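Local coordinates for citrate lyase subunit beta-like protein (PDB 6CHU) that acts as a magnesium-dependent lyase of the HpcH/HpaI aldolase family, serving itaconate dissimilation and leucine catabolism in Mycobacterium tuberculosis, at residues A105-L110 / V115-E120; V126-I131 / V138-G143; P16-C21 / L184-V189; E130-D135 / L175-A180; L41-G46 / N57-T62. All coordinates share one frame; numbering follows the deposited sequence. Where two conformers were deposited one is given.

Contact 1: residues A105-L110 / V115-E120; sequences AQVIEL and VIALVE. With MG (magnesium ion), chain B.
Val115 is gripped by two side chains of segment 105-110, and the contact between the segments is wholly apolar. Methyl CG1 of Val107 rests on the branch point of Val115, with its nearest approach at Val115 CB, 3.9 Å away. Leu110 arrives from another direction, crossing Val115 at about a right angle: its CB lies 3.8 Å from Val115 CG2, and its CD1 reaches 3.9 Å from the same methyl. With chi1 at 180°, Val115 sets CG1 anti to its backbone N and CG2 beside that N, so that CG2 goes to Leu110 while CG1 touches both Val107 and Leu110. Further along the strand, Ala117 CB is a looser neighbour, 4.4 Å from Val107 CG2; its small methyl suits a place where Ile131 also presses in.

These residues join the helix to the second strand of the beta-alpha-beta unit 95-98, 104-108 and 114-119 of the TIM barrel. Valines fit here because their short branched side chains place methyls close to the backbone, filling the space between helix and strand with little freedom to move. Ile116, turned the opposite way, faces the barrel interior.

The polar chemistry lies beyond the strand's C-terminal end, where Glu120 belongs to the magnesium and substrate site. Its OE1 binds the magnesium ion at 2.1 Å, alongside Asp146 and three waters. Water 1 of that shell donates to Glu120 OE2 at 2.7 Å, and the backbone N of Lys100 bonds to OE2 too; with OE1 on the metal, these bonds would hold the carboxylate in one rotation.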
# COMPACT_ATOMS: atom_id res chain seq x y z
N ALA A 105 3.58 -20.98 6.05
CA ALA A 105 3.92 -22.39 6.03
C ALA A 105 5.31 -22.63 5.43
O ALA A 105 6.04 -23.52 5.89
CB ALA A 105 2.86 -23.18 5.26
N GLN A 106 5.71 -21.85 4.42
CA GLN A 106 7.05 -22.00 3.86
C GLN A 106 8.12 -21.64 4.88
O GLN A 106 9.19 -22.24 4.90
CB GLN A 106 7.22 -21.14 2.60
CG GLN A 106 6.63 -21.77 1.35
CD GLN A 106 6.91 -20.92 0.12
OE1 GLN A 106 7.33 -19.77 0.23
NE2 GLN A 106 6.69 -21.49 -1.06
N VAL A 107 7.84 -20.64 5.73
CA VAL A 107 8.79 -20.28 6.77
C VAL A 107 8.82 -21.34 7.86
O VAL A 107 9.89 -21.76 8.32
CB VAL A 107 8.45 -18.89 7.35
CG1 VAL A 107 9.36 -18.57 8.54
CG2 VAL A 107 8.59 -17.81 6.27
N ILE A 108 7.64 -21.81 8.26
CA ILE A 108 7.55 -22.79 9.35
C ILE A 108 8.24 -24.09 8.98
O ILE A 108 8.84 -24.75 9.84
CB ILE A 108 6.07 -22.98 9.73
CG1 ILE A 108 5.54 -21.73 10.43
CG2 ILE A 108 5.86 -24.24 10.60
CD1 ILE A 108 4.03 -21.67 10.52
N GLU A 109 8.21 -24.48 7.70
CA GLU A 109 8.85 -25.75 7.37
C GLU A 109 10.37 -25.69 7.46
O GLU A 109 11.03 -26.73 7.31
CB GLU A 109 8.41 -26.25 5.99
CG GLU A 109 8.80 -25.38 4.82
CD GLU A 109 8.27 -25.94 3.50
OE1 GLU A 109 8.48 -25.29 2.44
OE2 GLU A 109 7.64 -27.01 3.53
N LEU A 110 10.94 -24.51 7.72
CA LEU A 110 12.37 -24.35 7.95
C LEU A 110 12.74 -24.35 9.43
O LEU A 110 13.94 -24.34 9.74
CB LEU A 110 12.86 -23.05 7.30
CG LEU A 110 12.61 -22.96 5.79
CD1 LEU A 110 12.98 -21.58 5.20
CD2 LEU A 110 13.36 -24.10 5.07
N VAL A 115 14.85 -17.57 10.07
CA VAL A 115 14.54 -17.33 8.67
C VAL A 115 14.46 -15.84 8.38
O VAL A 115 13.74 -15.11 9.06
CB VAL A 115 13.22 -18.02 8.26
CG1 VAL A 115 12.91 -17.76 6.78
CG2 VAL A 115 13.30 -19.52 8.54
N ILE A 116 15.17 -15.40 7.34
CA ILE A 116 14.94 -14.11 6.72
C ILE A 116 14.13 -14.37 5.47
O ILE A 116 14.61 -15.00 4.52
CB ILE A 116 16.26 -13.39 6.41
CG1 ILE A 116 17.04 -13.20 7.71
CG2 ILE A 116 16.00 -12.04 5.71
CD1 ILE A 116 18.44 -12.66 7.55
N ALA A 117 12.88 -13.91 5.45
CA ALA A 117 11.99 -14.14 4.33
C ALA A 117 12.21 -13.05 3.29
O ALA A 117 12.09 -11.85 3.60
CB ALA A 117 10.53 -14.16 4.79
N LEU A 118 12.55 -13.45 2.07
CA LEU A 118 12.77 -12.53 0.96
C LEU A 118 11.51 -12.56 0.11
O LEU A 118 11.25 -13.53 -0.62
CB LEU A 118 14.02 -12.92 0.18
CG LEU A 118 14.23 -12.30 -1.20
CD1 LEU A 118 14.21 -10.77 -1.12
CD2 LEU A 118 15.57 -12.79 -1.79
N VAL A 119 10.70 -11.52 0.24
CA VAL A 119 9.46 -11.37 -0.51
C VAL A 119 9.77 -10.71 -1.85
O VAL A 119 10.30 -9.60 -1.90
CB VAL A 119 8.43 -10.55 0.29
CG1 VAL A 119 7.22 -10.20 -0.59
CG2 VAL A 119 7.98 -11.34 1.53
N GLU A 120 9.45 -11.41 -2.94
CA GLU A 120 9.76 -10.94 -4.29
C GLU A 120 8.74 -11.48 -5.29
O GLU A 120 9.07 -11.67 -6.46
CB GLU A 120 11.21 -11.34 -4.68
CG GLU A 120 11.55 -12.80 -4.40
CD GLU A 120 13.03 -13.11 -4.55
OE1 GLU A 120 13.77 -12.29 -5.16
OE2 GLU A 120 13.45 -14.19 -4.06
MG MG B . 15.47 -12.60 -6.37
O HOH W 1 15.65 -14.50 -5.51
O HOH W 2 15.18 -10.58 -7.13
O HOH W 3 17.08 -13.03 -7.67

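Contact 2: residues V126-I131 / V138-G143; sequences VCAAEI and VGMMWG
Met140 packs on Ala128 and Ile131 in a buried, apolar helix-to-strand contact on the outer side of the TIM barrel, where the short helix 128-133 lies over the strand that follows it, 137-142. No hydrogen bond crosses between the segments. Met140 points outward from the barrel wall toward the helix, whereas Met141 beside it turns to the interior and packs on Leu118, Leu186 and Phe20. The strand itself is held by its neighbours: the backbone of Met140 bonds to Leu184 and Leu186, and that of Gly139 to Ala117.

The helix starts just after Cys127, the N-cap, whose O accepts a hydrogen bond from Ile131 N at 3.0 Å. Ala128 and Ile131, three residues apart, bring their side chains to the same side of the helix, and the end of Met140 touches both. Isoleucine suits its place because its CG2 branch, set close to the backbone, meets Met140, while the backbone O of Ile131 is hydrogen-bonded to Thr137 OG1. Around the helix start the trimer closes in, with Val126 touching Ala180 of the second subunit and Ala129 touching Val126 of the third.

Methionine is a good filler here because it is flexible and unbranched. Met140 bends at both chi2 (-75°) and chi3 (-71°), which curls its chain back. Its line crosses that of Ile131 at about a right angle. Sulfur SD of Met140 lies 3.9 Å from Ile131 CG2, and the terminal methyl is as near to that same branch. Methyl CE of Met140 also reaches the helix backbone, stopping 3.7 Å from Ala128 O and 4.4 Å from Ala128 CB.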
# COMPACT_ATOMS: atom_id res chain seq x y z
N VAL A 126 1.17 -10.00 -0.74
CA VAL A 126 -0.18 -10.12 -0.19
C VAL A 126 -0.15 -10.80 1.18
O VAL A 126 -0.99 -10.49 2.05
CB VAL A 126 -1.07 -10.90 -1.18
CG1 VAL A 126 -2.40 -11.29 -0.54
CG2 VAL A 126 -1.31 -10.09 -2.43
N CYS A 127 0.79 -11.71 1.39
CA CYS A 127 0.90 -12.49 2.62
C CYS A 127 2.00 -11.99 3.55
O CYS A 127 2.41 -12.73 4.45
CB CYS A 127 1.15 -13.96 2.28
SG CYS A 127 -0.26 -14.72 1.45
N ALA A 128 2.47 -10.75 3.36
CA ALA A 128 3.66 -10.29 4.08
C ALA A 128 3.47 -10.33 5.60
O ALA A 128 4.40 -10.69 6.33
CB ALA A 128 4.04 -8.87 3.62
N ALA A 129 2.30 -9.93 6.10
CA ALA A 129 2.09 -9.93 7.54
C ALA A 129 2.12 -11.34 8.11
O ALA A 129 2.69 -11.58 9.19
CB ALA A 129 0.76 -9.25 7.89
N GLU A 130 1.51 -12.30 7.42
CA GLU A 130 1.52 -13.68 7.89
C GLU A 130 2.93 -14.25 7.87
O GLU A 130 3.32 -15.02 8.76
CB GLU A 130 0.57 -14.52 7.04
CG GLU A 130 -0.93 -14.17 7.19
CD GLU A 130 -1.32 -12.74 6.73
OE1 GLU A 130 -0.65 -12.14 5.83
OE2 GLU A 130 -2.31 -12.21 7.29
N ILE A 131 3.71 -13.89 6.85
CA ILE A 131 5.10 -14.35 6.77
C ILE A 131 5.93 -13.75 7.91
O ILE A 131 6.70 -14.45 8.58
CB ILE A 131 5.67 -13.98 5.39
CG1 ILE A 131 4.95 -14.80 4.31
CG2 ILE A 131 7.15 -14.23 5.34
CD1 ILE A 131 5.26 -14.31 2.87
N VAL A 138 13.01 -13.93 11.51
CA VAL A 138 13.79 -12.90 12.19
C VAL A 138 14.00 -11.66 11.34
O VAL A 138 14.45 -10.64 11.87
CB VAL A 138 15.15 -13.44 12.69
CG1 VAL A 138 14.94 -14.58 13.69
CG2 VAL A 138 16.04 -13.88 11.52
N GLY A 139 13.67 -11.71 10.05
CA GLY A 139 13.80 -10.55 9.19
C GLY A 139 12.97 -10.69 7.94
O GLY A 139 12.60 -11.80 7.54
N MET A 140 12.66 -9.54 7.33
CA MET A 140 11.98 -9.47 6.04
C MET A 140 12.84 -8.67 5.08
O MET A 140 13.33 -7.60 5.44
CB MET A 140 10.61 -8.80 6.15
CG MET A 140 9.64 -9.42 7.17
SD MET A 140 8.96 -10.97 6.54
CE MET A 140 7.87 -10.36 5.24
N MET A 141 13.01 -9.20 3.88
CA MET A 141 13.66 -8.51 2.78
C MET A 141 12.68 -8.46 1.61
O MET A 141 11.72 -9.23 1.55
CB MET A 141 14.95 -9.24 2.37
CG MET A 141 15.83 -8.50 1.38
SD MET A 141 17.25 -9.53 1.00
CE MET A 141 17.87 -8.65 -0.43
N TRP A 142 12.93 -7.55 0.67
CA TRP A 142 12.15 -7.57 -0.56
C TRP A 142 13.10 -7.55 -1.75
O TRP A 142 14.28 -7.20 -1.64
CB TRP A 142 11.14 -6.42 -0.62
CG TRP A 142 11.75 -5.07 -0.86
CD1 TRP A 142 12.51 -4.34 0.01
CD2 TRP A 142 11.64 -4.30 -2.05
NE1 TRP A 142 12.89 -3.15 -0.57
CE2 TRP A 142 12.37 -3.10 -1.84
CE3 TRP A 142 11.00 -4.50 -3.28
CZ2 TRP A 142 12.48 -2.11 -2.82
CZ3 TRP A 142 11.10 -3.51 -4.25
CH2 TRP A 142 11.83 -2.33 -4.01
N GLY A 143 12.58 -8.01 -2.90
CA GLY A 143 13.40 -8.07 -4.10
C GLY A 143 12.67 -7.53 -5.31
O GLY A 143 11.67 -8.12 -5.75

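Contact 3: residues P16-C21 / L184-V189; sequences PGWLFC and LALDAV
Trp18 receives Leu186 over one face of its indole. Methyl CD2 of Leu186 comes within 3.6 Å of Trp18 CZ3 and stands 4.0 Å from the centroid of the six-membered ring, 29° off the ring normal, which makes this a CH-pi contact. Leu184 adds a second methyl obliquely, with its CD1 4.0 Å from Trp18 CZ2. Phe20 is touched differently: Val189 CG1 lies in the plane of the ring at its edge, 3.9 Å from Phe20 CE2.

One shell out, Trp18 is flanked by Val38 and Ile40 and also meets Ile116, while Val215 touches Phe20, Leu186 and Val189 alike. Large side chains suit these places because strands 17-22 and 184-187 are not adjacent: strand 213-216 runs between them, so contact is made by long side chains reaching through the interior. At chi1 -69°, Trp18 swings its indole beside its backbone N and across that gap. Phe20 lies nearer the active site, the nearest atoms of its side chain about 3 Å from the side chain of the substrate-binding Arg72 and about 4 Å from a bound acetate, which may simply mark the pocket. Such an apolar core, closed across the first and seventh strands beneath the active-site mouth, belongs to the eight-stranded TIM barrel.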
# COMPACT_ATOMS: atom_id res chain seq x y z
N PRO A 16 24.92 -2.36 9.05
CA PRO A 16 23.86 -2.42 8.04
C PRO A 16 24.30 -2.94 6.68
O PRO A 16 23.45 -3.05 5.79
CB PRO A 16 23.43 -0.95 7.94
CG PRO A 16 24.72 -0.19 8.16
CD PRO A 16 25.52 -1.02 9.15
N GLY A 17 25.58 -3.24 6.48
CA GLY A 17 26.04 -3.59 5.16
C GLY A 17 26.15 -5.09 4.98
O GLY A 17 27.12 -5.71 5.42
N TRP A 18 25.15 -5.67 4.33
CA TRP A 18 25.11 -7.09 4.04
C TRP A 18 25.48 -7.32 2.59
O TRP A 18 25.15 -6.52 1.71
CB TRP A 18 23.71 -7.67 4.32
CG TRP A 18 23.34 -7.71 5.77
CD1 TRP A 18 23.72 -6.84 6.75
CD2 TRP A 18 22.49 -8.67 6.38
NE1 TRP A 18 23.14 -7.21 7.95
CE2 TRP A 18 22.39 -8.34 7.75
CE3 TRP A 18 21.80 -9.79 5.91
CZ2 TRP A 18 21.64 -9.10 8.65
CZ3 TRP A 18 21.05 -10.55 6.81
CH2 TRP A 18 20.97 -10.19 8.16
N LEU A 19 26.16 -8.43 2.32
CA LEU A 19 26.76 -8.65 1.01
C LEU A 19 26.51 -10.08 0.55
O LEU A 19 26.93 -11.03 1.22
CB LEU A 19 28.26 -8.35 1.05
CG LEU A 19 29.07 -8.69 -0.20
CD1 LEU A 19 28.53 -7.91 -1.40
CD2 LEU A 19 30.54 -8.39 0.01
N PHE A 20 25.84 -10.23 -0.59
CA PHE A 20 25.75 -11.53 -1.25
C PHE A 20 27.12 -11.97 -1.74
O PHE A 20 27.87 -11.19 -2.34
CB PHE A 20 24.80 -11.48 -2.45
CG PHE A 20 23.35 -11.62 -2.10
CD1 PHE A 20 22.82 -12.85 -1.70
CD2 PHE A 20 22.49 -10.53 -2.22
CE1 PHE A 20 21.46 -12.97 -1.40
CE2 PHE A 20 21.15 -10.64 -1.92
CZ PHE A 20 20.63 -11.87 -1.51
N CYS A 21 27.44 -13.24 -1.51
CA CYS A 21 28.60 -13.89 -2.11
C CYS A 21 28.14 -15.24 -2.64
O CYS A 21 27.68 -16.08 -1.85
CB CYS A 21 29.73 -14.05 -1.09
SG CYS A 21 31.24 -14.82 -1.71
N LEU A 184 13.90 -7.76 11.71
CA LEU A 184 14.79 -6.91 10.92
C LEU A 184 14.15 -6.59 9.58
O LEU A 184 13.50 -7.44 8.97
CB LEU A 184 16.13 -7.61 10.68
CG LEU A 184 17.30 -7.54 11.64
CD1 LEU A 184 18.51 -8.09 10.90
CD2 LEU A 184 17.57 -6.13 12.08
N ALA A 185 14.38 -5.37 9.09
CA ALA A 185 13.91 -4.96 7.77
C ALA A 185 15.12 -4.75 6.87
O ALA A 185 15.99 -3.93 7.17
CB ALA A 185 13.07 -3.68 7.84
N LEU A 186 15.17 -5.48 5.75
CA LEU A 186 16.29 -5.42 4.81
C LEU A 186 15.81 -4.83 3.49
O LEU A 186 14.85 -5.33 2.89
CB LEU A 186 16.88 -6.82 4.59
CG LEU A 186 17.55 -7.55 5.76
CD1 LEU A 186 16.51 -8.10 6.75
CD2 LEU A 186 18.35 -8.70 5.20
N ASP A 187 16.50 -3.79 3.02
CA ASP A 187 16.12 -3.14 1.77
C ASP A 187 16.77 -3.85 0.59
O ASP A 187 17.84 -4.46 0.72
CB ASP A 187 16.51 -1.66 1.79
CG ASP A 187 15.71 -0.82 0.79
OD1 ASP A 187 14.57 -1.19 0.45
OD2 ASP A 187 16.22 0.22 0.35
N ALA A 188 16.13 -3.73 -0.57
CA ALA A 188 16.50 -4.48 -1.77
C ALA A 188 17.84 -4.01 -2.35
O ALA A 188 18.29 -2.87 -2.15
CB ALA A 188 15.42 -4.35 -2.85
N VAL A 189 18.46 -4.91 -3.12
CA VAL A 189 19.77 -4.65 -3.71
C VAL A 189 19.66 -3.63 -4.82
O VAL A 189 18.64 -3.49 -5.50
CB VAL A 189 20.40 -5.96 -4.24
CG1 VAL A 189 20.65 -6.94 -3.12
CG2 VAL A 189 19.53 -6.58 -5.33

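Contact 4: residues E130-D135 / L175-A180; sequences EIAAAD and LLAASA
Ala132 and Ala178 bring the two helices close, their CA atoms only 5.7 Å apart. Segment 130-135 covers the end of helix 128-133 and the loop after it: Ala134 N bonds to Ile131 O at 3.3 Å, with a weak second bond to Glu130 O. Segment 175-180 continues helix 165-180, with Ser179 N bonded to Leu175 O and Ala180 N to Leu176 O. No hydrogen bond runs between the segments.

So close an approach suits alanine, whose single methyl keeps the backbones near each other. Ala132 points at the other helix, and its CB settles on the peptide that links Ala177 to Ala178, 3.4 Å from Ala177 O and 4.3 Å from Ala178 N. Ala177 answers with its own methyl, Ala177 CB lying 4.0 Å from Ala132 CB. Ala178 takes part through its backbone, since its CB is directed elsewhere and packs on Met140 and Ala185 of the barrel strands. Phe181 touches Ala132 and Ala133, and Arg183 NE is hydrogen-bonded to Ala132 O.

Helix 165-180 also meets the third subunit of the trimer: Leu175 packs on Val166 and Ser179 on Leu151 of that subunit, whose Arg123 NE also bonds to Ala180 O. The contact therefore joins two outer helices of one TIM barrel beside a subunit interface.

Methyls against methyl and peptide supply dispersion and the exclusion of water. Without a directional bond between the segments, shape sets their spacing, and the small size of alanine is what allows the helices to lie this near.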
# COMPACT_ATOMS: atom_id res chain seq x y z
N GLU A 130 1.51 -12.30 7.42
CA GLU A 130 1.52 -13.68 7.89
C GLU A 130 2.93 -14.25 7.87
O GLU A 130 3.32 -15.02 8.76
CB GLU A 130 0.57 -14.52 7.04
CG GLU A 130 -0.93 -14.17 7.19
CD GLU A 130 -1.32 -12.74 6.73
OE1 GLU A 130 -0.65 -12.14 5.83
OE2 GLU A 130 -2.31 -12.21 7.29
N ILE A 131 3.71 -13.89 6.85
CA ILE A 131 5.10 -14.35 6.77
C ILE A 131 5.93 -13.75 7.91
O ILE A 131 6.70 -14.45 8.58
CB ILE A 131 5.67 -13.98 5.39
CG1 ILE A 131 4.95 -14.80 4.31
CG2 ILE A 131 7.15 -14.23 5.34
CD1 ILE A 131 5.26 -14.31 2.87
N ALA A 132 5.78 -12.44 8.14
CA ALA A 132 6.54 -11.79 9.21
C ALA A 132 6.19 -12.33 10.59
O ALA A 132 7.05 -12.40 11.47
CB ALA A 132 6.32 -10.28 9.16
N ALA A 133 4.92 -12.69 10.81
CA ALA A 133 4.48 -13.15 12.12
C ALA A 133 4.89 -14.59 12.41
O ALA A 133 4.82 -15.02 13.57
CB ALA A 133 2.97 -13.01 12.23
N ALA A 134 5.30 -15.35 11.39
CA ALA A 134 5.66 -16.75 11.58
C ALA A 134 6.78 -16.88 12.60
O ALA A 134 7.72 -16.09 12.61
CB ALA A 134 6.09 -17.37 10.24
N ASP A 135 6.68 -17.89 13.47
CA ASP A 135 7.63 -18.00 14.59
C ASP A 135 9.11 -18.04 14.17
O ASP A 135 9.93 -17.46 14.89
CB ASP A 135 7.28 -19.22 15.45
CG ASP A 135 6.21 -18.92 16.50
OD1 ASP A 135 5.85 -17.74 16.69
OD2 ASP A 135 5.73 -19.88 17.14
N LEU A 175 8.63 -3.29 4.99
CA LEU A 175 9.10 -2.53 6.14
C LEU A 175 8.07 -2.55 7.27
O LEU A 175 8.40 -2.79 8.44
CB LEU A 175 9.40 -1.10 5.72
CG LEU A 175 9.75 -0.14 6.85
CD1 LEU A 175 11.00 -0.62 7.59
CD2 LEU A 175 9.94 1.30 6.32
N LEU A 176 6.81 -2.33 6.92
CA LEU A 176 5.76 -2.30 7.94
C LEU A 176 5.52 -3.68 8.54
O LEU A 176 5.36 -3.82 9.76
CB LEU A 176 4.48 -1.73 7.33
CG LEU A 176 4.55 -0.25 6.96
CD1 LEU A 176 3.39 0.09 6.01
CD2 LEU A 176 4.49 0.63 8.20
N ALA A 177 5.47 -4.72 7.70
CA ALA A 177 5.25 -6.07 8.22
C ALA A 177 6.39 -6.50 9.14
O ALA A 177 6.15 -7.06 10.21
CB ALA A 177 5.07 -7.05 7.07
N ALA A 178 7.63 -6.24 8.73
CA ALA A 178 8.77 -6.57 9.57
C ALA A 178 8.68 -5.86 10.92
O ALA A 178 8.80 -6.48 11.98
CB ALA A 178 10.08 -6.21 8.86
N SER A 179 8.46 -4.54 10.89
CA SER A 179 8.49 -3.77 12.12
C SER A 179 7.30 -4.10 13.02
O SER A 179 7.42 -4.03 14.24
CB SER A 179 8.53 -2.28 11.79
OG SER A 179 8.71 -1.52 12.96
N ALA A 180 6.15 -4.47 12.43
CA ALA A 180 4.98 -4.81 13.23
C ALA A 180 5.23 -6.04 14.10
O ALA A 180 4.57 -6.21 15.13
CB ALA A 180 3.78 -5.08 12.32

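Contact 5: residues L41-G46 / N57-T62; sequences LDLEDG and NALRDT
Leu41 and Leu43 carry the contact with Leu59, while the flat groups stand apart from it. The Asp42 carboxylate is met from above its plane by two backbone N-H groups of its own loop: Glu44 N lies 2.8 Å from Asp42 OD1, 58° out of the plane, and Gly46 N is equally far from Asp42 OD2. The first bond makes an Asx turn. Gly46 suits its place because the loop brings its CA close to Asp42 OD2, leaving no room for a beta carbon. Asp45 N meets Glu44 OE1 likewise from above the carboxylate. On the helix, the Arg60 guanidinium has Asn57 CG at its edge, in plane; the short approach of Arg60 NH1 to Asn57 OD1 is weak and doubtful.

Between the segments everything is apolar. Leu59 points toward segment 41-46 and divides its two methyls: Leu59 CD1 lies 3.9 Å from Leu41 CD1, and Leu59 CD2 4.3 Å from Leu43 CD1. Its chi1 of -169° sends CG away from the backbone N, so that the fork can straddle both partners. Leucine suits this buried apolar interface because its forked end lets one residue touch two others.

Asp42 OD1 also forms a salt bridge with the substrate-binding Arg72, and Lys100 pairs with Glu44 and Asp45. Within the beta-alpha-beta unit 38-42, 52-61 and 69-72, Leu59 further packs on Val71 of the second strand. The helices before and after that unit in the chain close in as well, Phe29 of helix 29-35 on Leu41 and Leu88 of helix 79-89 on Leu59.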
# COMPACT_ATOMS: atom_id res chain seq x y z
N LEU A 41 25.83 -16.12 2.10
CA LEU A 41 26.36 -17.12 1.18
C LEU A 41 25.19 -17.68 0.39
O LEU A 41 24.19 -18.14 0.97
CB LEU A 41 27.11 -18.22 1.93
CG LEU A 41 28.41 -17.80 2.63
CD1 LEU A 41 28.95 -18.93 3.51
CD2 LEU A 41 29.50 -17.37 1.63
N ASP A 42 25.27 -17.59 -0.93
CA ASP A 42 24.11 -17.73 -1.80
C ASP A 42 24.13 -19.08 -2.49
O ASP A 42 25.07 -19.39 -3.23
CB ASP A 42 24.08 -16.60 -2.82
CG ASP A 42 22.77 -16.52 -3.54
OD1 ASP A 42 21.79 -17.18 -3.10
OD2 ASP A 42 22.70 -15.77 -4.55
N LEU A 43 23.08 -19.87 -2.28
CA LEU A 43 22.84 -21.09 -3.05
C LEU A 43 21.77 -20.90 -4.12
O LEU A 43 21.55 -21.82 -4.92
CB LEU A 43 22.42 -22.23 -2.11
CG LEU A 43 23.37 -22.59 -0.96
CD1 LEU A 43 22.66 -23.58 -0.02
CD2 LEU A 43 24.66 -23.19 -1.49
N GLU A 44 21.13 -19.73 -4.17
CA GLU A 44 20.06 -19.52 -5.14
C GLU A 44 20.56 -18.75 -6.36
O GLU A 44 21.49 -19.21 -7.04
CB GLU A 44 18.85 -18.82 -4.49
CG GLU A 44 17.54 -19.01 -5.28
CD GLU A 44 16.75 -17.72 -5.51
OE1 GLU A 44 17.34 -16.62 -5.43
OE2 GLU A 44 15.53 -17.82 -5.78
N ASP A 45 19.97 -17.59 -6.67
CA ASP A 45 20.15 -17.02 -8.00
C ASP A 45 21.59 -16.61 -8.30
O ASP A 45 21.95 -16.50 -9.48
CB ASP A 45 19.20 -15.84 -8.21
CG ASP A 45 17.81 -16.30 -8.57
OD1 ASP A 45 17.64 -17.53 -8.76
OD2 ASP A 45 16.90 -15.45 -8.63
N GLY A 46 22.42 -16.41 -7.28
CA GLY A 46 23.81 -16.09 -7.55
C GLY A 46 24.63 -17.24 -8.11
O GLY A 46 25.76 -17.01 -8.56
N ASN A 57 29.14 -28.05 -1.54
CA ASN A 57 30.40 -28.55 -1.00
C ASN A 57 31.26 -27.41 -0.46
O ASN A 57 31.87 -27.54 0.60
CB ASN A 57 31.16 -29.34 -2.06
CG ASN A 57 30.46 -30.63 -2.44
OD1 ASN A 57 29.76 -31.23 -1.63
ND2 ASN A 57 30.64 -31.06 -3.69
N ALA A 58 31.32 -26.29 -1.18
CA ALA A 58 32.08 -25.15 -0.68
C ALA A 58 31.49 -24.64 0.63
O ALA A 58 32.22 -24.22 1.53
CB ALA A 58 32.11 -24.03 -1.72
N LEU A 59 30.16 -24.69 0.74
CA LEU A 59 29.50 -24.28 1.98
C LEU A 59 30.01 -25.08 3.17
O LEU A 59 30.27 -24.52 4.24
CB LEU A 59 27.99 -24.44 1.83
CG LEU A 59 27.14 -23.80 2.93
CD1 LEU A 59 27.15 -22.29 2.75
CD2 LEU A 59 25.72 -24.36 2.90
N ARG A 60 30.16 -26.40 2.99
CA ARG A 60 30.68 -27.24 4.05
C ARG A 60 32.17 -27.03 4.26
O ARG A 60 32.66 -27.05 5.40
CB ARG A 60 30.42 -28.72 3.74
CG ARG A 60 28.97 -29.09 3.46
CD ARG A 60 28.88 -30.61 3.25
NE ARG A 60 27.61 -31.03 2.66
CZ ARG A 60 27.40 -31.17 1.35
NH1 ARG A 60 28.38 -30.92 0.49
NH2 ARG A 60 26.22 -31.56 0.90
N ASP A 61 32.93 -26.83 3.18
CA ASP A 61 34.38 -26.92 3.24
C ASP A 61 35.07 -25.63 3.67
O ASP A 61 36.18 -25.69 4.21
CB ASP A 61 34.95 -27.33 1.87
CG ASP A 61 34.54 -28.74 1.48
OD1 ASP A 61 34.18 -29.54 2.37
OD2 ASP A 61 34.59 -29.06 0.27
N THR A 62 34.44 -24.48 3.46
CA THR A 62 35.07 -23.18 3.68
C THR A 62 34.17 -22.36 4.60
O THR A 62 33.40 -21.51 4.15
CB THR A 62 35.33 -22.46 2.35
OG1 THR A 62 36.11 -23.31 1.50
CG2 THR A 62 36.09 -21.16 2.57

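All five contacts belong to one TIM barrel. Contact 5 and then contact 1 join a helix to a strand, each within its own beta-alpha-beta unit; contacts 2 and 4 follow from the same start in helix 128-133, and contact 3 encloses all of them along the chain by side-chain contact across the interior between strands 17-22 and 184-187. Contacts 2 and 4 are closest, their centres about 6 Å apart; contacts 1 and 2, on neighbouring strands, are about 8 Å apart between centres. Contacts 4 and 5 lie on opposite sides of the chain's centre, about 27 Å between centres. Helix packing outside the barrel thus complements a core inside it.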